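Local coordinates for purine catabolism protein pucG (Bacillus subtilis, PDB 3ISL) that transfers the amino group of (S)-ureidoglycine to glyoxylate, giving oxalurate and glycine in purine catabolism, as a pyridoxal-phosphate-dependent homodimeric enzyme, at residues D23-V26 and L27-M30; A275-E278 and G279-V283; D334-S337 and V338-L342. All blocks are in the same frame, centred on the assembly; numbering follows the deposited sequence.

Interaction 1: residues D23-V26 and L27-M30; sequences DPRV and LRVM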
ATOM      1  N   ASP A  23     -16.923  -5.995  -6.234  1.00 20.40           N
ATOM      2  CA  ASP A  23     -18.374  -5.703  -6.177  1.00 24.23           C
ATOM      3  C   ASP A  23     -18.613  -4.199  -6.461  1.00 25.19           C
ATOM      4  O   ASP A  23     -17.884  -3.351  -5.925  1.00 25.97           O
ATOM      5  CB  ASP A  23     -18.991  -6.075  -4.791  1.00 25.60           C
ATOM      6  CG  ASP A  23     -20.552  -6.052  -4.794  1.00 27.13           C
ATOM      7  OD1 ASP A  23     -21.162  -4.986  -5.012  1.00 28.65           O
ATOM      8  OD2 ASP A  23     -21.209  -7.095  -4.604  1.00 24.94           O
ATOM      9  N   PRO A  24     -19.642  -3.870  -7.272  1.00 25.47           N
ATOM     10  CA  PRO A  24     -20.038  -2.528  -7.549  1.00 25.75           C
ATOM     11  C   PRO A  24     -20.330  -1.720  -6.302  1.00 26.27           C
ATOM     12  O   PRO A  24     -20.082  -0.509  -6.320  1.00 25.00           O
ATOM     13  CB  PRO A  24     -21.310  -2.722  -8.393  1.00 25.10           C
ATOM     14  CG  PRO A  24     -20.959  -3.881  -9.202  1.00 26.15           C
ATOM     15  CD  PRO A  24     -20.446  -4.805  -8.099  1.00 26.48           C
ATOM     16  N   ARG A  25     -20.838  -2.363  -5.240  1.00 26.49           N
ATOM     17  CA  ARG A  25     -21.019  -1.621  -3.984  1.00 28.28           C
ATOM     18  C   ARG A  25     -19.675  -1.152  -3.367  1.00 27.37           C
ATOM     19  O   ARG A  25     -19.625  -0.149  -2.683  1.00 30.13           O
ATOM     20  CB  ARG A  25     -21.809  -2.422  -2.965  1.00 28.49           C
ATOM     21  CG  ARG A  25     -23.268  -2.587  -3.336  1.00 30.81           C
ATOM     22  CD  ARG A  25     -23.462  -4.061  -3.591  1.00 37.27           C
ATOM     23  NE  ARG A  25     -24.215  -4.616  -2.508  1.00 36.58           N
ATOM     24  CZ  ARG A  25     -24.254  -5.898  -2.159  1.00 34.36           C
ATOM     25  NH1 ARG A  25     -23.486  -6.866  -2.734  1.00 31.29           N
ATOM     26  NH2 ARG A  25     -25.059  -6.180  -1.165  1.00 29.38           N
ATOM     27  N   VAL A  26     -18.607  -1.932  -3.567  1.00 26.54           N
ATOM     28  CA  VAL A  26     -17.268  -1.521  -3.127  1.00 23.86           C
ATOM     29  C   VAL A  26     -16.724  -0.470  -4.061  1.00 23.11           C
ATOM     30  O   VAL A  26     -16.212   0.579  -3.604  1.00 23.52           O
ATOM     31  CB  VAL A  26     -16.323  -2.753  -2.991  1.00 23.03           C
ATOM     32  CG1 VAL A  26     -14.930  -2.320  -2.806  1.00 20.82           C
ATOM     33  CG2 VAL A  26     -16.772  -3.634  -1.777  1.00 23.60           C
ATOM     34  N   LEU A  27     -16.791  -0.720  -5.372  1.00 22.03           N
ATOM     35  CA  LEU A  27     -16.410   0.353  -6.305  1.00 21.44           C
ATOM     36  C   LEU A  27     -17.037   1.739  -6.033  1.00 21.32           C
ATOM     37  O   LEU A  27     -16.285   2.745  -6.033  1.00 20.07           O
ATOM     38  CB  LEU A  27     -16.656  -0.033  -7.757  1.00 22.03           C
ATOM     39  CG  LEU A  27     -15.809  -1.193  -8.244  1.00 22.68           C
ATOM     40  CD1 LEU A  27     -16.329  -1.609  -9.617  1.00 24.00           C
ATOM     41  CD2 LEU A  27     -14.320  -0.782  -8.227  1.00 21.29           C
ATOM     42  N   ARG A  28     -18.372   1.822  -5.903  1.00 21.88           N
ATOM     43  CA  ARG A  28     -19.041   3.142  -5.796  1.00 23.77           C
ATOM     44  C   ARG A  28     -18.540   3.819  -4.527  1.00 21.65           C
ATOM     45  O   ARG A  28     -18.485   5.008  -4.478  1.00 21.78           O
ATOM     46  CB  ARG A  28     -20.625   3.083  -5.786  1.00 24.90           C
ATOM     47  CG  ARG A  28     -21.189   2.413  -4.467  1.00 29.10           C
ATOM     48  CD  ARG A  28     -22.733   2.322  -4.195  1.00 31.31           C
ATOM     49  NE  ARG A  28     -23.262   1.353  -5.095  1.00 31.96           N
ATOM     50  CZ  ARG A  28     -24.320   0.547  -4.945  1.00 30.36           C
ATOM     51  NH1 ARG A  28     -25.081   0.464  -3.818  1.00 28.65           N
ATOM     52  NH2 ARG A  28     -24.567  -0.256  -5.972  1.00 28.54           N
ATOM     53  N   VAL A  29     -18.175   3.076  -3.484  1.00 20.31           N
ATOM     54  CA  VAL A  29     -17.780   3.775  -2.253  1.00 21.36           C
ATOM     55  C   VAL A  29     -16.389   4.479  -2.346  1.00 20.75           C
ATOM     56  O   VAL A  29     -16.061   5.349  -1.511  1.00 21.15           O
ATOM     57  CB  VAL A  29     -17.827   2.897  -0.952  1.00 19.78           C
ATOM     58  CG1 VAL A  29     -16.455   2.160  -0.737  1.00 21.42           C
ATOM     59  CG2 VAL A  29     -18.119   3.802   0.227  1.00 23.51           C
ATOM     60  N   MET A  30     -15.635   4.190  -3.409  1.00 20.56           N
ATOM     61  CA  MET A  30     -14.229   4.709  -3.476  1.00 19.33           C
ATOM     62  C   MET A  30     -14.218   6.151  -4.044  1.00 20.56           C
ATOM     63  O   MET A  30     -13.210   6.832  -3.996  1.00 19.50           O
ATOM     64  CB  MET A  30     -13.354   3.742  -4.266  1.00 20.40           C
ATOM     65  CG  MET A  30     -13.145   2.461  -3.446  1.00 18.13           C
ATOM     66  SD  MET A  30     -11.777   1.478  -4.084  1.00 24.14           S
ATOM     67  CE  MET A  30     -12.605   0.736  -5.488  1.00 18.67           C
TER
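The N-capped short helix 24-29 is wound here by Leu27 and Arg28, whose amides reach back one turn to the carbonyls of Asp23 and Pro24. Leu27 N donates to Asp23 O over 2.9 Å, and Arg28 N reaches Pro24 O at the same 2.9 Å; both bonds are nearly straight. The next one slackens: Val29 N makes only a weak bond to Val26 O, 3.2 Å with a bent N-H angle of 128°. Asp23 stands at the N-cap, its carboxylate accepting from Arg25 N, although the exact place of OD1 is doubtful. Its other oxygen, OD2, receives Arg25 NH1 at 3.0 Å in a salt bridge. This nitrogen comes from above the carboxylate plane, while OD2 lies within the guanidinium plane.

Arg25 and Arg28 then extend alongside each other. Arg28 sets CG between its backbone N and carbonyl carbon (chi1 68°), which lays CG 3.5 Å from Arg25 O, and a bend at chi3 brings the guanidinium across the stem of Arg25. The two guanidinium planes are turned 55° apart, and their charged atoms do not touch. Arg25 CG supports one face of the Arg28 guanidinium, displaced toward the rim, 3.6 Å from Arg28 NH1.

Toward the protein, Met30 CG rests 3.6 Å from the backbone oxygen Val26 O, and Met30 packs on Ala275 of helix 270-286 and on Met30 of the second subunit. The whole is characteristic of a short N-capped helix whose cap aspartate pairs with an arginine in the first turn, exposed along Pro24, Arg25 and Arg28 and otherwise buried against helix 270-286 and the second subunit.

Interaction 2: residues A275-E278 and G279-V283; sequences ALRE and GVRLV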
ATOM      1  N   ALA A 275     -12.757   0.926   1.241  1.00 15.31           N
ATOM      2  CA  ALA A 275     -12.993  -0.219   0.378  1.00 15.49           C
ATOM      3  C   ALA A 275     -12.940  -1.529   1.173  1.00 14.71           C
ATOM      4  O   ALA A 275     -13.802  -2.344   1.031  1.00 15.57           O
ATOM      5  CB  ALA A 275     -12.048  -0.218  -0.835  1.00 12.54           C
ATOM      6  N   LEU A 276     -11.984  -1.680   2.065  1.00 15.09           N
ATOM      7  CA  LEU A 276     -11.904  -2.867   2.907  1.00 14.50           C
ATOM      8  C   LEU A 276     -13.127  -3.004   3.835  1.00 14.64           C
ATOM      9  O   LEU A 276     -13.764  -4.076   3.927  1.00 16.04           O
ATOM     10  CB  LEU A 276     -10.595  -2.806   3.767  1.00 12.23           C
ATOM     11  CG  LEU A 276     -10.383  -3.995   4.663  1.00 13.38           C
ATOM     12  CD1 LEU A 276     -10.334  -5.391   3.844  1.00 11.33           C
ATOM     13  CD2 LEU A 276      -9.128  -3.810   5.466  1.00 14.20           C
ATOM     14  N   ARG A 277     -13.407  -1.937   4.566  1.00 15.89           N
ATOM     15  CA  ARG A 277     -14.627  -1.860   5.371  1.00 17.12           C
ATOM     16  C   ARG A 277     -15.860  -2.341   4.598  1.00 16.73           C
ATOM     17  O   ARG A 277     -16.567  -3.285   5.027  1.00 15.79           O
ATOM     18  CB  ARG A 277     -14.772  -0.415   5.863  1.00 17.48           C
ATOM     19  CG  ARG A 277     -15.749  -0.161   7.100  1.00 19.79           C
ATOM     20  CD  ARG A 277     -17.162   0.036   6.635  1.00 22.78           C
ATOM     21  NE  ARG A 277     -18.021   0.425   7.755  1.00 22.53           N
ATOM     22  CZ  ARG A 277     -19.344   0.512   7.717  1.00 22.45           C
ATOM     23  NH1 ARG A 277     -19.987   0.294   6.564  1.00 23.24           N
ATOM     24  NH2 ARG A 277     -20.022   0.863   8.831  1.00 17.89           N
ATOM     25  N   GLU A 278     -16.111  -1.752   3.420  1.00 16.81           N
ATOM     26  CA  GLU A 278     -17.279  -2.187   2.664  1.00 17.76           C
ATOM     27  C   GLU A 278     -17.170  -3.620   2.171  1.00 16.14           C
ATOM     28  O   GLU A 278     -18.155  -4.326   2.202  1.00 16.72           O
ATOM     29  CB  GLU A 278     -17.649  -1.242   1.522  1.00 17.35           C
ATOM     30  CG  GLU A 278     -17.987   0.147   1.962  1.00 22.02           C
ATOM     31  CD  GLU A 278     -19.282   0.242   2.813  1.00 25.51           C
ATOM     32  OE1 GLU A 278     -20.295   0.826   2.363  1.00 26.07           O
ATOM     33  OE2 GLU A 278     -19.260  -0.230   3.956  1.00 26.64           O
ATOM     34  N   GLY A 279     -15.992  -4.036   1.710  1.00 15.81           N
ATOM     35  CA  GLY A 279     -15.803  -5.418   1.223  1.00 16.23           C
ATOM     36  C   GLY A 279     -16.020  -6.489   2.289  1.00 16.45           C
ATOM     37  O   GLY A 279     -16.738  -7.459   2.058  1.00 15.97           O
ATOM     38  N   VAL A 280     -15.461  -6.275   3.489  1.00 15.82           N
ATOM     39  CA  VAL A 280     -15.733  -7.186   4.584  1.00 16.73           C
ATOM     40  C   VAL A 280     -17.200  -7.069   5.038  1.00 17.03           C
ATOM     41  O   VAL A 280     -17.856  -8.063   5.374  1.00 15.58           O
ATOM     42  CB  VAL A 280     -14.801  -6.938   5.773  1.00 16.29           C
ATOM     43  CG1 VAL A 280     -14.917  -8.075   6.705  1.00 17.30           C
ATOM     44  CG2 VAL A 280     -13.368  -6.914   5.211  1.00 17.71           C
ATOM     45  N   ARG A 281     -17.760  -5.879   5.012  1.00 16.58           N
ATOM     46  CA  ARG A 281     -19.189  -5.863   5.419  1.00 17.80           C
ATOM     47  C   ARG A 281     -20.022  -6.768   4.481  1.00 18.21           C
ATOM     48  O   ARG A 281     -20.953  -7.392   4.935  1.00 19.61           O
ATOM     49  CB  ARG A 281     -19.755  -4.435   5.434  1.00 17.08           C
ATOM     50  CG  ARG A 281     -21.263  -4.326   5.490  1.00 17.00           C
ATOM     51  CD  ARG A 281     -21.708  -2.900   5.511  1.00 25.50           C
ATOM     52  NE  ARG A 281     -21.518  -2.184   4.246  1.00 22.70           N
ATOM     53  CZ  ARG A 281     -22.375  -2.183   3.224  1.00 21.86           C
ATOM     54  NH1 ARG A 281     -23.475  -2.947   3.212  1.00 17.90           N
ATOM     55  NH2 ARG A 281     -22.087  -1.434   2.176  1.00 20.63           N
ATOM     56  N   LEU A 282     -19.717  -6.780   3.177  1.00 18.25           N
ATOM     57  CA  LEU A 282     -20.465  -7.580   2.217  1.00 18.38           C
ATOM     58  C   LEU A 282     -20.270  -9.041   2.427  1.00 18.44           C
ATOM     59  O   LEU A 282     -21.241  -9.836   2.259  1.00 18.05           O
ATOM     60  CB  LEU A 282     -20.172  -7.242   0.753  1.00 17.33           C
ATOM     61  CG  LEU A 282     -20.498  -5.809   0.342  1.00 22.57           C
ATOM     62  CD1 LEU A 282     -20.347  -5.615  -1.180  1.00 26.54           C
ATOM     63  CD2 LEU A 282     -21.860  -5.316   0.796  1.00 21.80           C
ATOM     64  N   VAL A 283     -19.055  -9.433   2.792  1.00 18.04           N
ATOM     65  CA  VAL A 283     -18.903 -10.853   3.118  1.00 18.64           C
ATOM     66  C   VAL A 283     -19.746 -11.291   4.299  1.00 18.29           C
ATOM     67  O   VAL A 283     -20.376 -12.319   4.269  1.00 16.88           O
ATOM     68  CB  VAL A 283     -17.441 -11.425   3.094  1.00 19.73           C
ATOM     69  CG1 VAL A 283     -16.426 -10.533   2.500  1.00 19.49           C
ATOM     70  CG2 VAL A 283     -17.051 -12.476   4.248  1.00 16.55           C
TER
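Glu278 and Arg281 leave the helix together and run abreast, with carboxylate and guanidinium planes 50° apart. Arg281 grips side-on with two nitrogens, one to each oxygen: NH2 to Glu278 OE1 at 2.9 Å and NE to Glu278 OE2 at 3.0 Å. Both nitrogens approach from above the carboxylate plane. On the guanidinium side the fit is flatter, OE2 lying in the plane and OE1 tilted slightly from it. Two bends bring the groups together, Glu278 folding at chi2 (-66°) and Arg281 at chi3 (71°).

Arg277 NH1 comes to Glu278 OE2 on the syn side, tilted modestly out of the carboxylate plane and on the opposite face from Arg281 NE. It donates at 2.8 Å, and this oxygen is thus held by two arginines. The two arginine chains cross obliquely, and NH1 of Arg277 stays 3.7 Å from NE of Arg281; the shared negative charge probably makes this approach tolerable. Further partners fix the trio: Arg277 NH1 also bonds to Arg5 O of the second subunit and its NH2 pairs with Glu48, Glu278 OE1 accepts from Leu7 N of the second subunit, and Arg281 NH1 pairs with Glu285. With an alanine here, Arg277 and Arg281 would probably face each other without their common counter-charge, and Leu7 N of the second subunit would lose its acceptor.

Behind the charges the helix is regular, Val280 N pointing almost straight at Leu276 O (2.8 Å). On that flank Leu276 CD1 touches Val280 CG2 at 3.7 Å, one turn apart. The arrangement is a buried helical salt-bridge network, built from neighbours at i+1 and i+3, through which helix 270-286 receives the N-terminal residues of the partner in this class-V aminotransferase dimer.

Interaction 3: residues D334-S337 and V338-L342; sequences DGES and VRDML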
ATOM      1  N   ASP A 334      -1.252 -24.099 -28.143  1.00 30.58           N
ATOM      2  CA  ASP A 334      -0.426 -23.085 -27.532  1.00 29.84           C
ATOM      3  C   ASP A 334      -1.310 -22.389 -26.471  1.00 28.55           C
ATOM      4  O   ASP A 334      -2.264 -21.705 -26.795  1.00 26.93           O
ATOM      5  CB  ASP A 334       0.089 -22.118 -28.614  1.00 30.73           C
ATOM      6  CG  ASP A 334       0.800 -20.890 -28.034  1.00 34.17           C
ATOM      7  OD1 ASP A 334       0.777 -20.688 -26.794  1.00 36.45           O
ATOM      8  OD2 ASP A 334       1.379 -20.123 -28.837  1.00 37.25           O
ATOM      9  N   GLY A 335      -1.006 -22.641 -25.212  1.00 28.01           N
ATOM     10  CA  GLY A 335      -1.818 -22.167 -24.104  1.00 27.76           C
ATOM     11  C   GLY A 335      -1.780 -20.650 -23.979  1.00 28.93           C
ATOM     12  O   GLY A 335      -2.761 -20.017 -23.505  1.00 28.83           O
ATOM     13  N   GLU A 336      -0.662 -20.056 -24.380  1.00 28.19           N
ATOM     14  CA  GLU A 336      -0.559 -18.610 -24.337  1.00 29.26           C
ATOM     15  C   GLU A 336      -1.450 -17.987 -25.428  1.00 28.36           C
ATOM     16  O   GLU A 336      -2.012 -16.918 -25.222  1.00 25.93           O
ATOM     17  CB  GLU A 336       0.910 -18.177 -24.480  1.00 30.74           C
ATOM     18  CG  GLU A 336       1.287 -16.877 -23.709  1.00 37.13           C
ATOM     19  CD  GLU A 336       0.866 -16.896 -22.199  1.00 42.73           C
ATOM     20  OE1 GLU A 336       0.834 -17.993 -21.591  1.00 42.45           O
ATOM     21  OE2 GLU A 336       0.567 -15.803 -21.634  1.00 46.39           O
ATOM     22  N   SER A 337      -1.548 -18.665 -26.582  1.00 26.81           N
ATOM     23  CA  SER A 337      -2.292 -18.132 -27.727  1.00 26.94           C
ATOM     24  C   SER A 337      -3.744 -18.142 -27.321  1.00 26.63           C
ATOM     25  O   SER A 337      -4.459 -17.166 -27.608  1.00 25.89           O
ATOM     26  CB  SER A 337      -2.089 -18.985 -28.981  1.00 27.27           C
ATOM     27  OG  SER A 337      -3.027 -18.678 -30.003  1.00 26.76           O
ATOM     28  N   VAL A 338      -4.162 -19.233 -26.652  1.00 24.62           N
ATOM     29  CA  VAL A 338      -5.538 -19.356 -26.139  1.00 23.44           C
ATOM     30  C   VAL A 338      -5.889 -18.282 -25.143  1.00 25.56           C
ATOM     31  O   VAL A 338      -6.954 -17.703 -25.237  1.00 26.55           O
ATOM     32  CB  VAL A 338      -5.850 -20.731 -25.556  1.00 23.00           C
ATOM     33  CG1 VAL A 338      -7.147 -20.635 -24.737  1.00 18.57           C
ATOM     34  CG2 VAL A 338      -5.949 -21.813 -26.739  1.00 15.46           C
ATOM     35  N   ARG A 339      -4.971 -17.982 -24.231  1.00 26.56           N
ATOM     36  CA  ARG A 339      -5.197 -16.972 -23.200  1.00 28.02           C
ATOM     37  C   ARG A 339      -5.292 -15.551 -23.792  1.00 27.26           C
ATOM     38  O   ARG A 339      -6.183 -14.738 -23.396  1.00 26.73           O
ATOM     39  CB  ARG A 339      -4.149 -17.085 -22.086  1.00 27.42           C
ATOM     40  CG  ARG A 339      -4.120 -15.886 -21.145  1.00 32.80           C
ATOM     41  CD  ARG A 339      -3.060 -16.051 -20.037  1.00 42.32           C
ATOM     42  NE  ARG A 339      -1.840 -15.393 -20.489  1.00 49.27           N
ATOM     43  CZ  ARG A 339      -1.639 -14.081 -20.397  1.00 53.54           C
ATOM     44  NH1 ARG A 339      -2.563 -13.308 -19.808  1.00 52.86           N
ATOM     45  NH2 ARG A 339      -0.511 -13.548 -20.887  1.00 53.99           N
ATOM     46  N   ASP A 340      -4.364 -15.244 -24.694  1.00 26.91           N
ATOM     47  CA  ASP A 340      -4.340 -13.952 -25.384  1.00 27.46           C
ATOM     48  C   ASP A 340      -5.641 -13.721 -26.187  1.00 26.41           C
ATOM     49  O   ASP A 340      -6.177 -12.618 -26.166  1.00 25.95           O
ATOM     50  CB  ASP A 340      -3.101 -13.847 -26.347  1.00 28.19           C
ATOM     51  CG  ASP A 340      -1.753 -13.785 -25.579  1.00 32.12           C
ATOM     52  OD1 ASP A 340      -0.686 -13.933 -26.236  1.00 34.31           O
ATOM     53  OD2 ASP A 340      -1.767 -13.573 -24.320  1.00 33.44           O
ATOM     54  N   MET A 341      -6.123 -14.744 -26.895  1.00 25.20           N
ATOM     55  CA  MET A 341      -7.343 -14.613 -27.717  1.00 25.59           C
ATOM     56  C   MET A 341      -8.625 -14.428 -26.881  1.00 25.39           C
ATOM     57  O   MET A 341      -9.532 -13.650 -27.243  1.00 24.69           O
ATOM     58  CB  MET A 341      -7.501 -15.786 -28.719  1.00 25.94           C
ATOM     59  CG  MET A 341      -8.667 -15.565 -29.702  1.00 27.24           C
ATOM     60  SD  MET A 341      -8.962 -17.008 -30.783  1.00 33.98           S
ATOM     61  CE  MET A 341      -7.554 -16.818 -31.900  1.00 31.83           C
ATOM     62  N   LEU A 342      -8.747 -15.193 -25.801  1.00 25.69           N
ATOM     63  CA  LEU A 342      -9.857 -15.041 -24.886  1.00 25.94           C
ATOM     64  C   LEU A 342      -9.945 -13.585 -24.428  1.00 25.53           C
ATOM     65  O   LEU A 342     -11.027 -13.003 -24.391  1.00 25.66           O
ATOM     66  CB  LEU A 342      -9.646 -15.919 -23.644  1.00 25.80           C
ATOM     67  CG  LEU A 342     -10.372 -17.215 -23.457  1.00 27.49           C
ATOM     68  CD1 LEU A 342     -10.381 -17.531 -21.889  1.00 28.56           C
ATOM     69  CD2 LEU A 342     -11.797 -17.019 -23.936  1.00 27.86           C
TER
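Charge pairing dominates the meeting of Glu336 and Arg339, which run side by side with their flat groups 49° apart. A single oxygen takes both nitrogens: Glu336 OE2 lies 2.6 Å from Arg339 NH2 and 2.7 Å from Arg339 NE. It sits at the guanidinium edge, in the plane, and sharing one atom leaves both N-H bonds bent, near 140°. NH2 arrives nearly along the C-O axis, NE from above the carboxylate plane. A turn at chi2 (51°) swings the glutamate toward its mate, and its second oxygen is engaged by the hydroxyl of Ser352. Asp340 OD2 adds only a long electrostatic pairing, 3.7 Å from Arg339 NH2, since it hangs over a guanidinium face where no N-H points.

Backbone bonds form the second group. Val338 N returns to Asp334 O at 3.1 Å and Asp340 N to Glu336 O at 2.9 Å, while the N-cap Asp334 OD1 receives weak bonds from the amides of Glu336 and Ser337. Gly335 O serves Arg339 N and also Trp362 NE1.

Apolar contact lies on another flank, where Val338 and Met341 pack against helix 373-389. With Glu336 OE2 and Asp340 OD2 4.2 Å apart, Arg339 is likely to offset their mutual repulsion, while the acidic cap and early glutamate are probably favoured by the positive end of the helix dipole.

How the interactions relate
From the N terminus the three contacts follow in series; none encloses or crosses another, and each closes no more than a helical turn. Interaction 1 and interaction 2, far apart in sequence, meet in space with centres about 10 Å apart: Val26 CG2 packs 3.6 Å from Gly279 N, and Val29 CG1 lies 3.7 Å from Glu278 CG. Together they join helix 24-29 to helix 270-286 on a side of the chain that the second subunit also touches. Interaction 3 stands apart in the later part of the chain, its centre about 31 Å from that of interaction 1 and about 34 Å from that of interaction 2. It winds the start of helix 335-346, with no contact from the partner chain.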